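Local coordinates for protein TadZ (Pseudomonas aeruginosa, PDB 4LDA) that probably serves in pilus assembly, contributing here its CheY-like N-terminal domain, while the full-length protein is thought to bind and hydrolyse ATP, at residues 33-36 against 37-41. Residues are numbered along the deposited sequence; the frame is centred on the assembly and turned at random.
Sequences GSAS and LEELL
Ser-36 and Glu-39 clasp each other in a capping box at the N-terminus of helix 37-47, just after the loop that leaves edge strand 27-31 of this CheY-like alpha/beta domain. Ser-36 is the N-cap. Its OG lies between the backbone N and the carbonyl carbon (chi1 69°), which turns it toward the first turn, where it accepts a weak bond of 3.4 Å from Glu-39 N. Serine suits the N-cap because its short side chain puts an accepting hydroxyl oxygen close to first-turn N-H groups that lack an earlier helical carbonyl. In return, Ser-36 N gives its hydrogen to Glu-39 OE1, 3.2 Å away and nearly straight at 168°, meeting the carboxylate from above its plane. Glutamate has the length for this: CG stands beside its own backbone N (chi1 -69°), and the extended chain carries OE1 back past the cap to within 3.5 Å of Ala-35 CA. The regular helical bond from Leu-40 N to Ser-36 O, 2.8 Å, closes the turn.

The packed side is apolar. Ala-35 CB, a single methyl pointing toward the helix, meets Leu-40 CD1 at 4.0 Å, and buried Leu-40 continues inward to Leu-71 of helix 61-74, which Leu-37 also touches. On the solvent side contacts are sparse: exposed Glu-38 approaches the cap closely through CG, 3.1 Å from Ser-36 OG, but its carboxylate makes no bond to Ser-36.

The box thus gives partners to the N-H of Ser-36, just before the helix, and, more weakly, to that of Glu-39 in its first turn, and the acidic side chains of Glu-38 and Glu-39 at this end would be expected to interact favourably with the helix dipole.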
ATOM      1  N   GLY A  33      -1.862 -10.608  -5.098  1.00 78.09           N
ATOM      2  CA  GLY A  33      -2.960 -11.554  -4.950  1.00 80.82           C
ATOM      3  C   GLY A  33      -3.155 -12.060  -3.535  1.00 88.54           C
ATOM      4  O   GLY A  33      -3.240 -11.284  -2.578  1.00 87.72           O
ATOM      5  N   SER A  34      -3.218 -13.385  -3.417  1.00 89.38           N
ATOM      6  CA  SER A  34      -3.355 -14.121  -2.164  1.00 91.81           C
ATOM      7  C   SER A  34      -1.952 -14.513  -1.731  1.00 95.38           C
ATOM      8  O   SER A  34      -1.424 -15.544  -2.177  1.00 97.44           O
ATOM      9  CB  SER A  34      -4.283 -15.321  -2.363  1.00 98.78           C
ATOM     10  OG  SER A  34      -4.417 -16.094  -1.182  1.00115.78           O
ATOM     11  N   ALA A  35      -1.304 -13.627  -0.961  1.00 88.36           N
ATOM     12  CA  ALA A  35       0.079 -13.831  -0.563  1.00 87.50           C
ATOM     13  C   ALA A  35       0.265 -13.820   0.948  1.00 88.48           C
ATOM     14  O   ALA A  35      -0.322 -12.990   1.648  1.00 85.99           O
ATOM     15  CB  ALA A  35       0.951 -12.753  -1.179  1.00 85.91           C
ATOM     16  N   SER A  36       1.111 -14.760   1.439  1.00 84.56           N
ATOM     17  CA  SER A  36       1.513 -14.871   2.841  1.00 84.46           C
ATOM     18  C   SER A  36       2.581 -13.820   3.137  1.00 84.83           C
ATOM     19  O   SER A  36       3.079 -13.190   2.201  1.00 82.28           O
ATOM     20  CB  SER A  36       2.022 -16.274   3.151  1.00 89.13           C
ATOM     21  OG  SER A  36       3.255 -16.531   2.508  1.00 94.26           O
ATOM     22  N   LEU A  37       2.945 -13.631   4.418  1.00 81.07           N
ATOM     23  CA  LEU A  37       3.956 -12.641   4.799  1.00 79.00           C
ATOM     24  C   LEU A  37       5.288 -12.948   4.111  1.00 81.93           C
ATOM     25  O   LEU A  37       5.873 -12.043   3.520  1.00 79.44           O
ATOM     26  CB  LEU A  37       4.130 -12.597   6.338  1.00 81.11           C
ATOM     27  CG  LEU A  37       5.164 -11.606   6.903  1.00 84.80           C
ATOM     28  CD1 LEU A  37       4.841 -10.165   6.527  1.00 82.01           C
ATOM     29  CD2 LEU A  37       5.274 -11.734   8.394  1.00 88.06           C
ATOM     30  N   GLU A  38       5.717 -14.230   4.137  1.00 80.53           N
ATOM     31  CA  GLU A  38       6.962 -14.707   3.537  1.00 80.90           C
ATOM     32  C   GLU A  38       6.977 -14.459   2.019  1.00 80.06           C
ATOM     33  O   GLU A  38       7.975 -13.945   1.503  1.00 77.35           O
ATOM     34  CB  GLU A  38       7.228 -16.195   3.845  1.00 85.96           C
ATOM     35  CG  GLU A  38       6.093 -17.197   3.667  1.00102.33           C
ATOM     36  CD  GLU A  38       6.468 -18.656   3.853  1.00137.24           C
ATOM     37  OE1 GLU A  38       7.682 -18.968   3.852  1.00135.68           O
ATOM     38  OE2 GLU A  38       5.541 -19.495   3.938  1.00138.44           O
ATOM     39  N   GLU A  39       5.865 -14.795   1.323  1.00 75.90           N
ATOM     40  CA  GLU A  39       5.684 -14.612  -0.131  1.00 73.50           C
ATOM     41  C   GLU A  39       5.714 -13.135  -0.494  1.00 76.35           C
ATOM     42  O   GLU A  39       6.378 -12.740  -1.457  1.00 75.59           O
ATOM     43  CB  GLU A  39       4.362 -15.243  -0.621  1.00 74.23           C
ATOM     44  CG  GLU A  39       4.330 -16.761  -0.565  1.00 86.62           C
ATOM     45  CD  GLU A  39       3.013 -17.447  -0.888  1.00106.66           C
ATOM     46  OE1 GLU A  39       1.957 -16.773  -0.855  1.00101.48           O
ATOM     47  OE2 GLU A  39       3.031 -18.680  -1.114  1.00 98.90           O
ATOM     48  N   LEU A  40       5.009 -12.321   0.301  1.00 72.42           N
ATOM     49  CA  LEU A  40       4.899 -10.876   0.136  1.00 69.25           C
ATOM     50  C   LEU A  40       6.255 -10.188   0.331  1.00 68.30           C
ATOM     51  O   LEU A  40       6.577  -9.284  -0.420  1.00 64.85           O
ATOM     52  CB  LEU A  40       3.887 -10.370   1.147  1.00 70.02           C
ATOM     53  CG  LEU A  40       3.201  -9.079   0.838  1.00 74.07           C
ATOM     54  CD1 LEU A  40       2.455  -9.163  -0.476  1.00 74.01           C
ATOM     55  CD2 LEU A  40       2.226  -8.762   1.926  1.00 76.03           C
ATOM     56  N   LEU A  41       7.068 -10.648   1.301  1.00 65.71           N
ATOM     57  CA  LEU A  41       8.401 -10.087   1.534  1.00 65.02           C
ATOM     58  C   LEU A  41       9.327 -10.406   0.356  1.00 69.39           C
ATOM     59  O   LEU A  41      10.100  -9.538  -0.041  1.00 68.22           O
ATOM     60  CB  LEU A  41       9.017 -10.580   2.853  1.00 67.14           C
ATOM     61  CG  LEU A  41       8.360 -10.082   4.148  1.00 70.67           C
ATOM     62  CD1 LEU A  41       8.922 -10.784   5.328  1.00 73.45           C
ATOM     63  CD2 LEU A  41       8.476  -8.561   4.328  1.00 69.62           C
TER